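Local coordinates for protein putative ATP binding component of ABC-transporter (Escherichia coli, PDB 2R5O) that binds carbohydrate through this C-terminal, immunoglobulin-fold domain of Wzt, a protein of O-antigen export that probably hydrolyses ATP elsewhere in its chain, at residues D73-V78 / V123-F128; A48-Y53 / F143-G148; C86-I91 / T104-A109; V78-D83 / I116-G121. One frame throughout, in Å; residues are numbered along the deposited sequence.

Contact 1: residues D73-V78 / V123-F128; sequences DFLMKV and VRVFKF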
loop_
_atom_site.group_PDB
_atom_site.type_symbol
_atom_site.label_atom_id
_atom_site.label_comp_id
_atom_site.label_asym_id
_atom_site.label_seq_id
_atom_site.Cartn_x
_atom_site.Cartn_y
_atom_site.Cartn_z
ATOM N N ASP A 73 -2.695 -10.155 -12.718
ATOM C CA ASP A 73 -2.134 -9.759 -14.002
ATOM C C ASP A 73 -3.084 -8.813 -14.717
ATOM O O ASP A 73 -4.262 -9.116 -14.874
ATOM C CB ASP A 73 -1.907 -10.969 -14.909
ATOM C CG ASP A 73 -0.980 -11.996 -14.329
ATOM O OD1 ASP A 73 -0.041 -11.680 -13.582
ATOM O OD2 ASP A 73 -1.172 -13.166 -14.698
ATOM N N PHE A 74 -2.543 -7.681 -15.152
ATOM C CA PHE A 74 -3.255 -6.643 -15.868
ATOM C C PHE A 74 -2.600 -6.527 -17.232
ATOM O O PHE A 74 -1.453 -6.064 -17.338
ATOM C CB PHE A 74 -3.129 -5.317 -15.114
ATOM C CG PHE A 74 -3.751 -5.339 -13.737
ATOM C CD1 PHE A 74 -5.099 -5.116 -13.561
ATOM C CD2 PHE A 74 -2.982 -5.583 -12.600
ATOM C CE1 PHE A 74 -5.651 -5.110 -12.298
ATOM C CE2 PHE A 74 -3.556 -5.590 -11.376
ATOM C CZ PHE A 74 -4.892 -5.335 -11.220
ATOM N N LEU A 75 -3.290 -6.985 -18.268
ATOM C CA LEU A 75 -2.758 -7.050 -19.632
ATOM C C LEU A 75 -3.472 -6.065 -20.531
ATOM O O LEU A 75 -4.700 -5.909 -20.445
ATOM C CB LEU A 75 -2.908 -8.456 -20.232
ATOM C CG LEU A 75 -2.178 -9.561 -19.463
ATOM C CD1 LEU A 75 -3.078 -10.240 -18.442
ATOM C CD2 LEU A 75 -1.558 -10.563 -20.415
ATOM N N MET A 76 -2.714 -5.422 -21.410
ATOM C CA MET A 76 -3.269 -4.511 -22.398
ATOM C C MET A 76 -2.720 -4.853 -23.777
ATOM O O MET A 76 -1.546 -5.172 -23.908
ATOM C CB MET A 76 -2.972 -3.041 -22.031
ATOM C CG MET A 76 -1.511 -2.766 -21.625
ATOM S SD MET A 76 -1.081 -1.051 -21.265
ATOM C CE MET A 76 -0.989 -0.504 -22.915
ATOM N N LYS A 77 -3.576 -4.787 -24.798
ATOM C CA LYS A 77 -3.196 -5.067 -26.176
ATOM C C LYS A 77 -3.237 -3.770 -26.964
ATOM O O LYS A 77 -4.215 -3.019 -26.895
ATOM C CB LYS A 77 -4.151 -6.070 -26.797
ATOM C CG LYS A 77 -3.753 -6.449 -28.219
ATOM C CD LYS A 77 -4.518 -7.653 -28.773
ATOM C CE LYS A 77 -5.915 -7.281 -29.167
ATOM N NZ LYS A 77 -6.567 -8.309 -30.062
ATOM N N VAL A 78 -2.176 -3.516 -27.719
ATOM C CA VAL A 78 -2.004 -2.261 -28.457
ATOM C C VAL A 78 -1.685 -2.552 -29.915
ATOM O O VAL A 78 -0.850 -3.425 -30.207
ATOM C CB VAL A 78 -0.845 -1.426 -27.885
ATOM C CG1 VAL A 78 -0.741 -0.079 -28.602
ATOM C CG2 VAL A 78 -1.024 -1.239 -26.389
ATOM N N VAL A 123 1.101 -5.505 -33.387
ATOM C CA VAL A 123 0.150 -5.695 -32.296
ATOM C C VAL A 123 0.945 -6.329 -31.175
ATOM O O VAL A 123 1.640 -7.318 -31.388
ATOM C CB VAL A 123 -1.020 -6.603 -32.718
ATOM C CG1 VAL A 123 -2.021 -6.786 -31.577
ATOM C CG2 VAL A 123 -1.699 -6.021 -33.937
ATOM N N ARG A 124 0.897 -5.728 -29.984
ATOM C CA ARG A 124 1.675 -6.199 -28.837
ATOM C C ARG A 124 0.796 -6.267 -27.606
ATOM O O ARG A 124 -0.111 -5.466 -27.439
ATOM C CB ARG A 124 2.831 -5.251 -28.535
ATOM C CG ARG A 124 3.787 -4.988 -29.666
ATOM C CD ARG A 124 4.688 -6.163 -29.941
ATOM N NE ARG A 124 5.591 -5.861 -31.061
ATOM C CZ ARG A 124 6.806 -5.325 -30.944
ATOM N NH1 ARG A 124 7.316 -5.005 -29.754
ATOM N NH2 ARG A 124 7.506 -5.098 -32.041
ATOM N N VAL A 125 1.129 -7.191 -26.717
ATOM C CA VAL A 125 0.493 -7.284 -25.423
ATOM C C VAL A 125 1.544 -6.978 -24.367
ATOM O O VAL A 125 2.693 -7.436 -24.430
ATOM C CB VAL A 125 -0.110 -8.683 -25.219
ATOM C CG1 VAL A 125 -0.650 -8.829 -23.804
ATOM C CG2 VAL A 125 -1.207 -8.930 -26.249
ATOM N N PHE A 126 1.125 -6.215 -23.367
ATOM C CA PHE A 126 1.962 -5.838 -22.233
ATOM C C PHE A 126 1.280 -6.230 -20.950
ATOM O O PHE A 126 0.069 -6.057 -20.822
ATOM C CB PHE A 126 2.191 -4.328 -22.260
ATOM C CG PHE A 126 2.766 -3.833 -23.564
ATOM C CD1 PHE A 126 4.032 -4.221 -23.993
ATOM C CD2 PHE A 126 2.009 -3.050 -24.400
ATOM C CE1 PHE A 126 4.543 -3.762 -25.212
ATOM C CE2 PHE A 126 2.515 -2.564 -25.606
ATOM C CZ PHE A 126 3.775 -2.921 -26.003
ATOM N N LYS A 127 2.056 -6.742 -19.996
ATOM C CA LYS A 127 1.500 -7.268 -18.765
ATOM C C LYS A 127 2.150 -6.628 -17.551
ATOM O O LYS A 127 3.379 -6.677 -17.406
ATOM C CB LYS A 127 1.691 -8.792 -18.727
ATOM C CG LYS A 127 1.197 -9.424 -17.427
ATOM C CD LYS A 127 1.211 -10.930 -17.463
ATOM C CE LYS A 127 2.557 -11.523 -17.261
ATOM N NZ LYS A 127 2.368 -13.005 -17.008
ATOM N N PHE A 128 1.326 -6.098 -16.650
ATOM C CA PHE A 128 1.769 -5.625 -15.332
ATOM C C PHE A 128 1.198 -6.611 -14.314
ATOM O O PHE A 128 -0.013 -6.827 -14.283
ATOM C CB PHE A 128 1.221 -4.220 -15.040
ATOM C CG PHE A 128 1.821 -3.154 -15.909
ATOM C CD1 PHE A 128 2.923 -2.463 -15.468
ATOM C CD2 PHE A 128 1.282 -2.849 -17.138
ATOM C CE1 PHE A 128 3.501 -1.493 -16.246
ATOM C CE2 PHE A 128 1.863 -1.871 -17.925
ATOM C CZ PHE A 128 2.953 -1.206 -17.481
#
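Met76 and Phe126 face each other on two antiparallel strands, 73-78 and 123-128, in a hydrogen-bonded pair whose side chains enter the domain core. Met76 CG lies 4.1 Å from Phe126 CB, and the methionine chain bends at its CG-SD bond. The Phe126 ring is met at its edge, in plane, by Val78 CG2, with 3.9 Å between that methyl and Phe126 CE2. Val78 can offer this branch because CG1 stands anti to the backbone N (chi1 -176°), which leaves CG2 beside that N. Phe74 and Phe128 continue the same buried face; their CB atoms are 4.5 Å apart, and the end of Phe74 leads away from the opposite strand. Six backbone bonds join the strands, among them Phe74 N to Phe128 O at 2.8 Å. The pairing belongs to the four-stranded antiparallel sheet of an immunoglobulin-like sandwich, and the core face packs on strand 137-147. Lys127 and Phe128 also pair with a strand of the second subunit, whose Phe184 meets the Phe128 ring edge-to-face. On the other face Leu75, Val125 and Lys127 are only partly buried, with Met21 and Leu23 packing over part of it. There Leu75 CG runs alongside the aliphatic Lys127 chain, 3.9 Å from Lys127 CG, and Leu75 CD2 reaches Val125 CG1 at the same distance. Asp73 OD2 stays 4.2 Å from Lys127 NZ, beyond a salt bridge; this carboxylate bonds instead to Ser129 and Gln56.

Contact 2: residues A48-Y53 / F143-G148; sequences AKIIDY and FGISAG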
loop_
_atom_site.group_PDB
_atom_site.type_symbol
_atom_site.label_atom_id
_atom_site.label_comp_id
_atom_site.label_asym_id
_atom_site.label_seq_id
_atom_site.Cartn_x
_atom_site.Cartn_y
_atom_site.Cartn_z
ATOM N N ALA A 48 -1.178 5.072 -31.908
ATOM C CA ALA A 48 -1.371 3.717 -31.407
ATOM C C ALA A 48 -2.706 3.712 -30.705
ATOM O O ALA A 48 -3.190 4.764 -30.285
ATOM C CB ALA A 48 -0.278 3.345 -30.417
ATOM N N LYS A 49 -3.273 2.530 -30.544
ATOM C CA LYS A 49 -4.567 2.360 -29.875
ATOM C C LYS A 49 -4.497 1.169 -28.942
ATOM O O LYS A 49 -4.110 0.079 -29.369
ATOM C CB LYS A 49 -5.712 2.121 -30.873
ATOM C CG LYS A 49 -6.076 3.357 -31.655
ATOM C CD LYS A 49 -7.111 3.037 -32.687
ATOM C CE LYS A 49 -8.481 2.982 -32.127
ATOM N NZ LYS A 49 -9.485 3.019 -33.280
ATOM N N ILE A 50 -4.942 1.369 -27.698
ATOM C CA ILE A 50 -5.125 0.264 -26.779
ATOM C C ILE A 50 -6.487 -0.332 -27.133
ATOM O O ILE A 50 -7.521 0.300 -26.911
ATOM C CB ILE A 50 -5.093 0.681 -25.323
ATOM C CG1 ILE A 50 -3.817 1.468 -25.035
ATOM C CG2 ILE A 50 -5.212 -0.537 -24.458
ATOM C CD1 ILE A 50 -3.782 2.056 -23.654
ATOM N N ILE A 51 -6.490 -1.519 -27.736
ATOM C CA ILE A 51 -7.705 -2.091 -28.332
ATOM C C ILE A 51 -8.356 -3.202 -27.495
ATOM O O ILE A 51 -9.460 -3.618 -27.801
ATOM C CB ILE A 51 -7.424 -2.589 -29.770
ATOM C CG1 ILE A 51 -6.178 -3.479 -29.836
ATOM C CG2 ILE A 51 -7.282 -1.390 -30.703
ATOM C CD1 ILE A 51 -6.053 -4.193 -31.180
ATOM N N ASP A 52 -7.670 -3.669 -26.457
ATOM C CA ASP A 52 -8.247 -4.714 -25.609
ATOM C C ASP A 52 -7.480 -4.756 -24.301
ATOM O O ASP A 52 -6.374 -4.208 -24.197
ATOM C CB ASP A 52 -8.204 -6.083 -26.319
ATOM C CG ASP A 52 -9.268 -7.059 -25.836
ATOM O OD1 ASP A 52 -10.066 -6.737 -24.949
ATOM O OD2 ASP A 52 -9.300 -8.175 -26.405
ATOM N N TYR A 53 -8.079 -5.388 -23.297
ATOM C CA TYR A 53 -7.383 -5.696 -22.050
ATOM C C TYR A 53 -7.870 -7.015 -21.502
ATOM O O TYR A 53 -8.918 -7.538 -21.919
ATOM C CB TYR A 53 -7.565 -4.584 -21.011
ATOM C CG TYR A 53 -8.951 -4.450 -20.409
ATOM C CD1 TYR A 53 -9.308 -5.068 -19.204
ATOM C CD2 TYR A 53 -9.911 -3.679 -21.026
ATOM C CE1 TYR A 53 -10.559 -4.920 -18.662
ATOM C CE2 TYR A 53 -11.179 -3.505 -20.470
ATOM C CZ TYR A 53 -11.482 -4.130 -19.287
ATOM O OH TYR A 53 -12.758 -3.949 -18.766
ATOM N N PHE A 143 -5.145 2.286 -18.243
ATOM C CA PHE A 143 -4.083 1.761 -19.071
ATOM C C PHE A 143 -3.694 2.857 -20.058
ATOM O O PHE A 143 -4.593 3.494 -20.638
ATOM C CB PHE A 143 -4.522 0.555 -19.885
ATOM C CG PHE A 143 -4.601 -0.761 -19.148
ATOM C CD1 PHE A 143 -3.482 -1.357 -18.651
ATOM C CD2 PHE A 143 -5.801 -1.435 -19.045
ATOM C CE1 PHE A 143 -3.531 -2.605 -18.104
ATOM C CE2 PHE A 143 -5.874 -2.680 -18.452
ATOM C CZ PHE A 143 -4.725 -3.267 -17.981
ATOM N N GLY A 144 -2.406 3.061 -20.295
ATOM C CA GLY A 144 -1.932 4.037 -21.257
ATOM C C GLY A 144 -0.773 3.517 -22.068
ATOM O O GLY A 144 -0.053 2.621 -21.629
ATOM N N ILE A 145 -0.583 4.088 -23.262
ATOM C CA ILE A 145 0.596 3.823 -24.106
ATOM C C ILE A 145 1.141 5.176 -24.579
ATOM O O ILE A 145 0.386 6.020 -25.069
ATOM C CB ILE A 145 0.275 2.826 -25.282
ATOM C CG1 ILE A 145 1.522 2.456 -26.083
ATOM C CG2 ILE A 145 -0.792 3.335 -26.170
ATOM C CD1 ILE A 145 2.464 1.528 -25.351
ATOM N N SER A 146 2.450 5.356 -24.416
ATOM C CA SER A 146 3.175 6.551 -24.802
ATOM C C SER A 146 4.435 6.152 -25.515
ATOM O O SER A 146 4.775 4.977 -25.562
ATOM C CB SER A 146 3.485 7.385 -23.555
ATOM O OG SER A 146 2.300 7.641 -22.796
ATOM N N ALA A 147 5.124 7.119 -26.098
ATOM C CA ALA A 147 6.381 6.832 -26.786
ATOM C C ALA A 147 7.368 7.969 -26.622
ATOM O O ALA A 147 6.996 9.133 -26.616
ATOM C CB ALA A 147 6.146 6.581 -28.252
ATOM N N GLY A 148 8.645 7.617 -26.516
ATOM C CA GLY A 148 9.729 8.600 -26.488
ATOM C C GLY A 148 10.750 8.314 -25.401
ATOM O O GLY A 148 11.083 7.156 -25.147
#
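Apolar contacts alone join strands 48-53 and 143-147, and Ile50 carries most of them. Its CG1 lies beside the backbone N (chi1 -53°) and the chain then extends, which carries CD1 onto the opposite backbone, to within 3.4 Å of Phe143 O and 3.6 Å of Gly144 CA. Further back, Ile50 CG1 meets Ile145 CG2 at 3.7 Å, the two isoleucines slanting past one another, and Ala48 CB touches the same Ile145 methyl more loosely, at 4.3 Å. A second apolar contact sets a methylene against a ring: Tyr53 CB sits 3.6 Å from Phe143 CE2, and the two side chains cross at about a right angle without stacking. No hydrogen bond links the segments, as expected where the two sheets of a beta sandwich face each other: strand 48-57 belongs to one sheet and strand 137-147 to the other, and the axes of the two short segments approach to 7.5 Å. Polar groups therefore find partners elsewhere. Ile50 N and O bond to the side chains of Asp158 and Arg160, while Tyr53 OH bonds to Pro34 O. A classic beta bulge places Ile51 and Asp52 both opposite Lys77. Next to it, Tyr53 N donates to Asp52 OD1 at 2.9 Å, from above the carboxylate plane, and the same oxygen forms a salt bridge with Arg33.

Contact 3: residues C86-I91 / T104-A109; sequences CVVPGI and TNSFLA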
loop_
_atom_site.group_PDB
_atom_site.type_symbol
_atom_site.label_atom_id
_atom_site.label_comp_id
_atom_site.label_asym_id
_atom_site.label_seq_id
_atom_site.Cartn_x
_atom_site.Cartn_y
_atom_site.Cartn_z
ATOM N N CYS A 86 10.821 3.557 -28.852
ATOM C CA CYS A 86 10.689 3.340 -27.419
ATOM C C CYS A 86 9.260 3.574 -26.940
ATOM O O CYS A 86 8.854 4.709 -26.697
ATOM C CB CYS A 86 11.660 4.241 -26.651
ATOM S SG CYS A 86 11.662 4.021 -24.845
ATOM N N VAL A 87 8.485 2.506 -26.839
ATOM C CA VAL A 87 7.086 2.617 -26.419
ATOM C C VAL A 87 7.020 2.237 -24.941
ATOM O O VAL A 87 7.747 1.350 -24.476
ATOM C CB VAL A 87 6.108 1.803 -27.280
ATOM C CG1 VAL A 87 6.268 2.211 -28.748
ATOM C CG2 VAL A 87 6.330 0.286 -27.159
ATOM N N VAL A 88 6.126 2.902 -24.221
ATOM C CA VAL A 88 6.096 2.842 -22.781
ATOM C C VAL A 88 4.643 2.710 -22.338
ATOM O O VAL A 88 3.905 3.690 -22.240
ATOM C CB VAL A 88 6.702 4.120 -22.192
ATOM C CG1 VAL A 88 6.652 4.093 -20.681
ATOM C CG2 VAL A 88 8.166 4.275 -22.659
ATOM N N PRO A 89 4.198 1.470 -22.106
ATOM C CA PRO A 89 2.888 1.241 -21.512
ATOM C C PRO A 89 2.894 1.598 -20.041
ATOM O O PRO A 89 3.933 1.505 -19.393
ATOM C CB PRO A 89 2.661 -0.250 -21.697
ATOM C CG PRO A 89 4.020 -0.812 -21.799
ATOM C CD PRO A 89 4.887 0.215 -22.448
ATOM N N GLY A 90 1.740 1.939 -19.491
ATOM C CA GLY A 90 1.645 2.260 -18.089
ATOM C C GLY A 90 0.282 2.001 -17.515
ATOM O O GLY A 90 -0.701 1.845 -18.242
ATOM N N ILE A 91 0.229 2.040 -16.192
ATOM C CA ILE A 91 -1.005 1.874 -15.443
ATOM C C ILE A 91 -1.096 2.921 -14.323
ATOM O O ILE A 91 -0.065 3.378 -13.787
ATOM C CB ILE A 91 -1.091 0.478 -14.810
ATOM C CG1 ILE A 91 0.140 0.134 -13.958
ATOM C CG2 ILE A 91 -1.370 -0.565 -15.870
ATOM C CD1 ILE A 91 -0.123 -1.112 -13.115
ATOM N N THR A 104 2.730 3.360 -12.503
ATOM C CA THR A 104 4.029 2.968 -13.025
ATOM C C THR A 104 3.941 2.839 -14.524
ATOM O O THR A 104 2.889 3.003 -15.131
ATOM C CB THR A 104 4.534 1.662 -12.350
ATOM O OG1 THR A 104 5.922 1.465 -12.690
ATOM C CG2 THR A 104 3.713 0.446 -12.752
ATOM N N ASN A 105 5.076 2.532 -15.123
ATOM C CA ASN A 105 5.128 2.239 -16.536
ATOM C C ASN A 105 6.234 1.223 -16.764
ATOM O O ASN A 105 6.898 0.805 -15.827
ATOM C CB ASN A 105 5.255 3.525 -17.361
ATOM C CG ASN A 105 6.545 4.255 -17.143
ATOM O OD1 ASN A 105 7.593 3.670 -16.939
ATOM N ND2 ASN A 105 6.477 5.587 -17.270
ATOM N N SER A 106 6.433 0.780 -17.997
ATOM C CA SER A 106 7.397 -0.260 -18.269
ATOM C C SER A 106 8.792 0.108 -17.806
ATOM O O SER A 106 9.552 -0.761 -17.357
ATOM C CB SER A 106 7.414 -0.621 -19.746
ATOM O OG SER A 106 7.622 0.521 -20.553
ATOM N N PHE A 107 9.161 1.367 -18.006
ATOM C CA PHE A 107 10.479 1.859 -17.649
ATOM C C PHE A 107 10.690 1.874 -16.130
ATOM O O PHE A 107 11.681 1.346 -15.616
ATOM C CB PHE A 107 10.661 3.245 -18.257
ATOM C CG PHE A 107 12.022 3.829 -17.995
ATOM C CD1 PHE A 107 13.148 3.334 -18.646
ATOM C CD2 PHE A 107 12.180 4.815 -17.048
ATOM C CE1 PHE A 107 14.418 3.867 -18.402
ATOM C CE2 PHE A 107 13.470 5.348 -16.786
ATOM C CZ PHE A 107 14.564 4.842 -17.457
ATOM N N LEU A 108 9.753 2.470 -15.407
ATOM C CA LEU A 108 9.859 2.517 -13.944
ATOM C C LEU A 108 9.751 1.127 -13.322
ATOM O O LEU A 108 10.539 0.757 -12.446
ATOM C CB LEU A 108 8.816 3.457 -13.341
ATOM C CG LEU A 108 8.901 4.899 -13.806
ATOM C CD1 LEU A 108 7.795 5.712 -13.117
ATOM C CD2 LEU A 108 10.287 5.491 -13.524
ATOM N N ALA A 109 8.768 0.345 -13.733
ATOM C CA ALA A 109 8.513 -0.942 -13.078
ATOM C C ALA A 109 9.683 -1.882 -13.222
ATOM O O ALA A 109 9.986 -2.643 -12.292
ATOM C CB ALA A 109 7.273 -1.592 -13.604
#
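Ile91 and Thr104 satisfy each other's backbone twice over: Ile91 N donates to Thr104 O at 3.0 Å, and Thr104 N returns a bond to Ile91 O at 3.1 Å. Beside these bonds Ile91 CG1 and Thr104 CG2 point the same way, 3.8 Å apart. The next acceptor, Pro89 O, is taken by Ser106 N at 3.0 Å in a bent bond (142°); Ser106 is the first residue of the helix. Between these bonds Gly90 and Asn105 form a non-hydrogen-bonded pair in which Gly90 CA comes 3.3 Å from Thr104 O. On their other side Val88 and Gly90 bond through their backbones to Ser146 and Gly144. The segments form a beta hairpin, strands 84-95 and 100-105, that passes directly into the short helix 106-109. Asn105 is the N-cap: OD1 accepts from Leu108 N at 2.9 Å in an almost straight bond (173°). Asn105 CG lies between the backbone N and the carbonyl carbon (chi1 66°), which turns the amide back over the first helical turn. Asn105 O accepts from Ala109 N, and Ser106 O bonds to Ser110 OG. Val88 CG1 packs against the Asn105 amide, 3.5 Å from Asn105 CG. The side chain of Thr104 is about 4 Å from a bound sodium ion.

Contact 4: residues V78-D83 / I116-G121; sequences VVFEYD and ISVSRG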
loop_
_atom_site.group_PDB
_atom_site.type_symbol
_atom_site.label_atom_id
_atom_site.label_comp_id
_atom_site.label_asym_id
_atom_site.label_seq_id
_atom_site.Cartn_x
_atom_site.Cartn_y
_atom_site.Cartn_z
ATOM N N VAL A 78 -2.176 -3.516 -27.719
ATOM C CA VAL A 78 -2.004 -2.261 -28.457
ATOM C C VAL A 78 -1.685 -2.552 -29.915
ATOM O O VAL A 78 -0.850 -3.425 -30.207
ATOM C CB VAL A 78 -0.845 -1.426 -27.885
ATOM C CG1 VAL A 78 -0.741 -0.079 -28.602
ATOM C CG2 VAL A 78 -1.024 -1.239 -26.389
ATOM N N VAL A 79 -2.300 -1.788 -30.823
ATOM C CA VAL A 79 -1.899 -1.771 -32.229
ATOM C C VAL A 79 -1.204 -0.447 -32.526
ATOM O O VAL A 79 -1.689 0.608 -32.148
ATOM C CB VAL A 79 -3.098 -2.042 -33.189
ATOM C CG1 VAL A 79 -4.247 -1.018 -33.061
ATOM C CG2 VAL A 79 -2.617 -2.080 -34.646
ATOM N N PHE A 80 -0.045 -0.523 -33.177
ATOM C CA PHE A 80 0.787 0.642 -33.494
ATOM C C PHE A 80 0.628 1.023 -34.953
ATOM O O PHE A 80 0.695 0.167 -35.825
ATOM C CB PHE A 80 2.240 0.341 -33.153
ATOM C CG PHE A 80 2.444 0.107 -31.679
ATOM C CD1 PHE A 80 2.675 1.182 -30.825
ATOM C CD2 PHE A 80 2.345 -1.152 -31.141
ATOM C CE1 PHE A 80 2.835 0.990 -29.474
ATOM C CE2 PHE A 80 2.505 -1.352 -29.785
ATOM C CZ PHE A 80 2.762 -0.278 -28.953
ATOM N N GLU A 81 0.374 2.306 -35.196
ATOM C CA GLU A 81 0.149 2.819 -36.554
ATOM C C GLU A 81 1.450 3.288 -37.227
ATOM O O GLU A 81 1.478 3.450 -38.448
ATOM C CB GLU A 81 -0.923 3.915 -36.520
ATOM C CG GLU A 81 -2.355 3.331 -36.374
ATOM C CD GLU A 81 -2.974 3.463 -34.992
ATOM O OE1 GLU A 81 -2.934 2.479 -34.214
ATOM O OE2 GLU A 81 -3.538 4.540 -34.695
ATOM N N TYR A 82 2.509 3.478 -36.446
ATOM C CA TYR A 82 3.806 3.947 -36.937
ATOM C C TYR A 82 4.921 3.126 -36.285
ATOM O O TYR A 82 4.693 2.458 -35.263
ATOM C CB TYR A 82 3.989 5.426 -36.584
ATOM C CG TYR A 82 2.920 6.324 -37.149
ATOM C CD1 TYR A 82 3.001 6.768 -38.457
ATOM C CD2 TYR A 82 1.834 6.745 -36.385
ATOM C CE1 TYR A 82 2.030 7.580 -38.999
ATOM C CE2 TYR A 82 0.852 7.571 -36.929
ATOM C CZ TYR A 82 0.964 7.988 -38.230
ATOM O OH TYR A 82 0.007 8.801 -38.785
ATOM N N ASP A 83 6.124 3.199 -36.842
ATOM C CA ASP A 83 7.323 2.745 -36.139
ATOM C C ASP A 83 7.569 3.659 -34.941
ATOM O O ASP A 83 7.438 4.877 -35.075
ATOM C CB ASP A 83 8.567 2.851 -37.033
ATOM C CG ASP A 83 8.516 1.960 -38.241
ATOM O OD1 ASP A 83 7.632 1.095 -38.363
ATOM O OD2 ASP A 83 9.402 2.142 -39.104
ATOM N N ILE A 116 11.353 -1.056 -25.513
ATOM C CA ILE A 116 10.460 -1.718 -26.450
ATOM C C ILE A 116 10.328 -0.911 -27.737
ATOM O O ILE A 116 9.834 0.206 -27.725
ATOM C CB ILE A 116 9.064 -1.909 -25.821
ATOM C CG1 ILE A 116 9.177 -2.529 -24.406
ATOM C CG2 ILE A 116 8.213 -2.784 -26.714
ATOM C CD1 ILE A 116 7.950 -2.349 -23.551
ATOM N N SER A 117 10.764 -1.492 -28.848
ATOM C CA SER A 117 10.593 -0.878 -30.167
ATOM C C SER A 117 9.533 -1.653 -30.935
ATOM O O SER A 117 9.381 -2.855 -30.758
ATOM C CB SER A 117 11.906 -0.851 -30.938
ATOM O OG SER A 117 12.394 -2.163 -31.082
ATOM N N VAL A 118 8.816 -0.943 -31.786
ATOM C CA VAL A 118 7.743 -1.519 -32.587
ATOM C C VAL A 118 7.810 -0.992 -34.008
ATOM O O VAL A 118 8.399 0.062 -34.267
ATOM C CB VAL A 118 6.346 -1.207 -32.020
ATOM C CG1 VAL A 118 6.242 -1.717 -30.582
ATOM C CG2 VAL A 118 6.036 0.267 -32.119
ATOM N N SER A 119 7.224 -1.756 -34.931
ATOM C CA SER A 119 7.050 -1.339 -36.311
ATOM C C SER A 119 5.580 -1.050 -36.595
ATOM O O SER A 119 4.689 -1.597 -35.957
ATOM C CB SER A 119 7.517 -2.432 -37.270
ATOM O OG SER A 119 8.865 -2.792 -37.031
ATOM N N ARG A 120 5.350 -0.212 -37.600
ATOM C CA ARG A 120 4.024 0.091 -38.090
ATOM C C ARG A 120 3.245 -1.201 -38.312
ATOM O O ARG A 120 3.739 -2.134 -38.970
ATOM C CB ARG A 120 4.136 0.890 -39.385
ATOM C CG ARG A 120 2.844 1.133 -40.103
ATOM C CD ARG A 120 3.017 2.230 -41.155
ATOM N NE ARG A 120 2.259 1.968 -42.368
ATOM C CZ ARG A 120 0.937 2.084 -42.486
ATOM N NH1 ARG A 120 0.188 2.446 -41.450
ATOM N NH2 ARG A 120 0.361 1.826 -43.651
ATOM N N GLY A 121 2.022 -1.242 -37.785
ATOM C CA GLY A 121 1.155 -2.412 -37.901
ATOM C C GLY A 121 1.287 -3.440 -36.799
ATOM O O GLY A 121 0.448 -4.336 -36.692
#
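Val118 stands over the ring of Phe80 at the end of the immunoglobulin-like sandwich where strand 71-80 runs out into a turn and faces the bend after the weakly bonded strand 116-118. The two side chains cross at about a right angle. Val118 CG2 covers one face in a CH-pi contact, 3.9 Å from the Phe80 ring centroid and displaced toward the rim, with Phe80 CG its nearest atom. It reaches this place because CG2 lies between the backbone N and the carbonyl carbon of Val118, while CG1, beside the N, comes down near Phe80 CE2, 3.8 Å away. Val78 CG1 lies over the opposite face, so the ring is sandwiched between two valine methyls; Val87 and Ala48 add to its surroundings.

Outward from this buried pair the contact becomes polar and exposed. Gly121 N donates to Phe80 O at 2.8 Å, and the positive phi of Gly121 (90°) suits a residue without a side chain. Arg120 extends across the turn with CG anti to the backbone N (chi1 173°), laying Arg120 CG 3.2 Å from Glu81 O. The guanidinium presents its edge to that carbonyl, and its NH1 makes a weak bond of 3.4 Å to Glu81 O. Tyr82 O is buried here without a partner. The Asp83 carboxylate turns to the backbone rather than to the arginine's charge: Asp83 OD1 receives Arg120 N at 2.7 Å, nearly along its own C-O axis.

How the contacts relate
From the N terminus, strand 48-57 comes first, and contact 2 closes the longest loop when residues 143-148 return to face it across the sandwich. Within that loop lies contact 1, joining strand 71-80 to its sheet neighbour 123-131. Contact 4 lies within contact 1 and shares Val78 with it, linking the end of the same strand to residues 116-121. Innermost is contact 3, the hairpin 86-91 with 104-109. The four contacts thus nest without crossing. Contact 1 pairs strands within one sheet, contact 3 within the other; contact 2 joins the two through the core, and contact 4 bridges them at one end. Contacts 1 and 3, and contact 4 through Ile116 alone, meet the second subunit.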